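Local structure of glutaredoxin 2 (Salmonella enterica subsp. enterica serovar Typhimurium, 3IR4) at residues M66-V69 with H70-N74. The protein binds glutathione and, as a glutaredoxin built like a glutathione S-transferase, probably catalyses glutathione-dependent reduction of disulfides. Residues are numbered along the deposited sequence; the frame is centred on the assembly and turned at random.
Sequences MDIV and HYVDN. With SO4 (sulfate ion), chain D.
Four backbone hydrogen bonds run from the N-H groups of His70, Tyr71, Val72 and Asp73 to the carbonyls of Met66, Asp67, Ile68 and Val69 in successive turns of one continuous α-helix. The straightest runs from Val72 N to Ile68 O (3.0 Å, 172° at the hydrogen). On the more polar flank, a water links Asp67 to the imidazole one turn on: it donates to Asp67 OD1 at 2.9 Å and is hydrogen-bonded to His70 ND1, also at 2.9 Å. With CG beside its own backbone N (chi1 -69°), the His70 ring is swung back toward the preceding turn, where ND1 lies 3.0 Å from Met66 O. A histidine suits this spot because its two ring nitrogens face different partners; NE2 is hydrogen-bonded to Glu173. Met66, a selenomethionine here, bends at chi2 and chi3, bringing its methyl CE within 4.0 Å of His70 CE1, while its flexible chain also packs on Ile176 and His177 of helix 173-185. Tyr71 has CG anti to the backbone N (chi1 172°), which carries the phenol away from the preceding turn; in the conformer described, its OH donates to O1 of a sulfate (2.7 Å), probably from the crystallisation liquor, that Lys56 also binds. Asp73 turns its carboxylate to the backbone N-H groups of Leu80 and Leu81, fitting for a buried acid. The buried side carries the beta-branched residues Ile68, Val69 and Val72, whose compact side chains pack closely: Ile68 CG2 meets Val72 CG2 at 4.2 Å, these two rest on Leu54 of the sheet and on helix 13-25, and Val69 touches Ile21 and Ile176. Helix 65-74, which follows strand 61-63, is the last helix of the thioredoxin-like N-terminal domain of the glutathione S-transferase family, its first turn close to bound glutathione.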
loop_
_atom_site.group_PDB
_atom_site.type_symbol
_atom_site.label_atom_id
_atom_site.label_comp_id
_atom_site.label_asym_id
_atom_site.label_seq_id
_atom_site.Cartn_x
_atom_site.Cartn_y
_atom_site.Cartn_z
HETATM N N MSE A 66 8.977 -6.919 -1.560
HETATM C CA MSE A 66 9.611 -6.907 -2.892
HETATM C C MSE A 66 10.061 -8.300 -3.309
HETATM O O MSE A 66 10.107 -8.598 -4.504
HETATM C CB MSE A 66 10.730 -5.888 -2.953
HETATM C CG MSE A 66 10.295 -4.450 -2.748
HETATM SE SE MSE A 66 8.757 -3.882 -3.799
HETATM C CE MSE A 66 9.489 -4.136 -5.552
ATOM N N ASP A 67 10.430 -9.147 -2.343
ATOM C CA ASP A 67 10.756 -10.532 -2.675
ATOM C C ASP A 67 9.518 -11.262 -3.182
ATOM O O ASP A 67 9.612 -12.053 -4.110
ATOM C CB ASP A 67 11.376 -11.262 -1.505
ATOM C CG ASP A 67 12.741 -10.723 -1.135
ATOM O OD1 ASP A 67 13.337 -9.917 -1.894
ATOM O OD2 ASP A 67 13.238 -11.064 -0.056
ATOM N N ILE A 68 8.369 -11.021 -2.563
ATOM C CA ILE A 68 7.118 -11.589 -3.018
ATOM C C ILE A 68 6.820 -11.075 -4.430
ATOM O O ILE A 68 6.449 -11.840 -5.303
ATOM C CB ILE A 68 5.983 -11.241 -2.038
ATOM C CG1 ILE A 68 6.238 -11.883 -0.679
ATOM C CG2 ILE A 68 4.623 -11.630 -2.608
ATOM C CD1 ILE A 68 5.342 -11.347 0.413
ATOM N N VAL A 69 6.912 -9.765 -4.639
ATOM C CA VAL A 69 6.643 -9.161 -5.933
ATOM C C VAL A 69 7.440 -9.863 -7.026
ATOM O O VAL A 69 6.900 -10.264 -8.035
ATOM C CB VAL A 69 6.937 -7.639 -5.897
ATOM C CG1 VAL A 69 7.044 -7.041 -7.310
ATOM C CG2 VAL A 69 5.849 -6.899 -5.076
ATOM N N HIS A 70 8.745 -9.960 -6.818
ATOM C CA HIS A 70 9.591 -10.562 -7.861
ATOM C C HIS A 70 9.369 -12.059 -8.037
ATOM O O HIS A 70 9.357 -12.539 -9.158
ATOM C CB HIS A 70 11.034 -10.225 -7.638
ATOM C CG HIS A 70 11.334 -8.781 -7.866
ATOM N ND1 HIS A 70 11.808 -7.954 -6.875
ATOM C CD2 HIS A 70 11.215 -8.008 -8.979
ATOM C CE1 HIS A 70 11.969 -6.738 -7.368
ATOM N NE2 HIS A 70 11.609 -6.741 -8.642
ATOM N N TYR A 71 9.192 -12.806 -6.950
ATOM C CA TYR A 71 8.911 -14.228 -7.060
ATOM C C TYR A 71 7.667 -14.459 -7.920
ATOM O O TYR A 71 7.656 -15.239 -8.879
ATOM C CB TYR A 71 8.719 -14.815 -5.661
ATOM C CG TYR A 71 8.222 -16.248 -5.683
ATOM C CD1 TYR A 71 9.072 -17.303 -5.993
ATOM C CD2 TYR A 71 6.893 -16.539 -5.437
ATOM C CE1 TYR A 71 8.603 -18.625 -6.030
ATOM C CE2 TYR A 71 6.413 -17.845 -5.466
ATOM C CZ TYR A 71 7.264 -18.890 -5.771
ATOM O OH TYR A 71 6.800 -20.197 -5.793
ATOM N N VAL A 72 6.586 -13.771 -7.570
ATOM C CA VAL A 72 5.331 -13.956 -8.279
ATOM C C VAL A 72 5.425 -13.453 -9.727
ATOM O O VAL A 72 4.933 -14.096 -10.609
ATOM C CB VAL A 72 4.167 -13.300 -7.509
ATOM C CG1 VAL A 72 2.833 -13.404 -8.267
ATOM C CG2 VAL A 72 4.025 -13.926 -6.123
ATOM N N ASP A 73 6.077 -12.328 -9.973
ATOM C CA ASP A 73 6.223 -11.823 -11.331
ATOM C C ASP A 73 7.048 -12.795 -12.187
ATOM O O ASP A 73 6.840 -12.893 -13.393
ATOM C CB ASP A 73 6.906 -10.456 -11.327
ATOM C CG ASP A 73 6.758 -9.707 -12.644
ATOM O OD1 ASP A 73 5.715 -9.866 -13.311
ATOM O OD2 ASP A 73 7.701 -8.950 -12.986
ATOM N N ASN A 74 7.972 -13.507 -11.566
ATOM C CA ASN A 74 8.899 -14.378 -12.271
ATOM C C ASN A 74 8.451 -15.809 -12.394
ATOM O O ASN A 74 9.038 -16.581 -13.166
ATOM C CB ASN A 74 10.269 -14.295 -11.583
ATOM C CG ASN A 74 10.899 -12.925 -11.700
ATOM O OD1 ASN A 74 10.465 -12.068 -12.464
ATOM N ND2 ASN A 74 11.972 -12.711 -10.934
HETATM S S SO4 D . 9.639 -22.434 -5.283
HETATM O O1 SO4 D . 8.700 -22.024 -6.333
HETATM O O2 SO4 D . 10.427 -21.299 -4.751
HETATM O O3 SO4 D . 8.908 -23.083 -4.207
HETATM O O4 SO4 D . 10.525 -23.457 -5.860
HETATM O O HOH W 1 13.246 -8.461 -4.387
#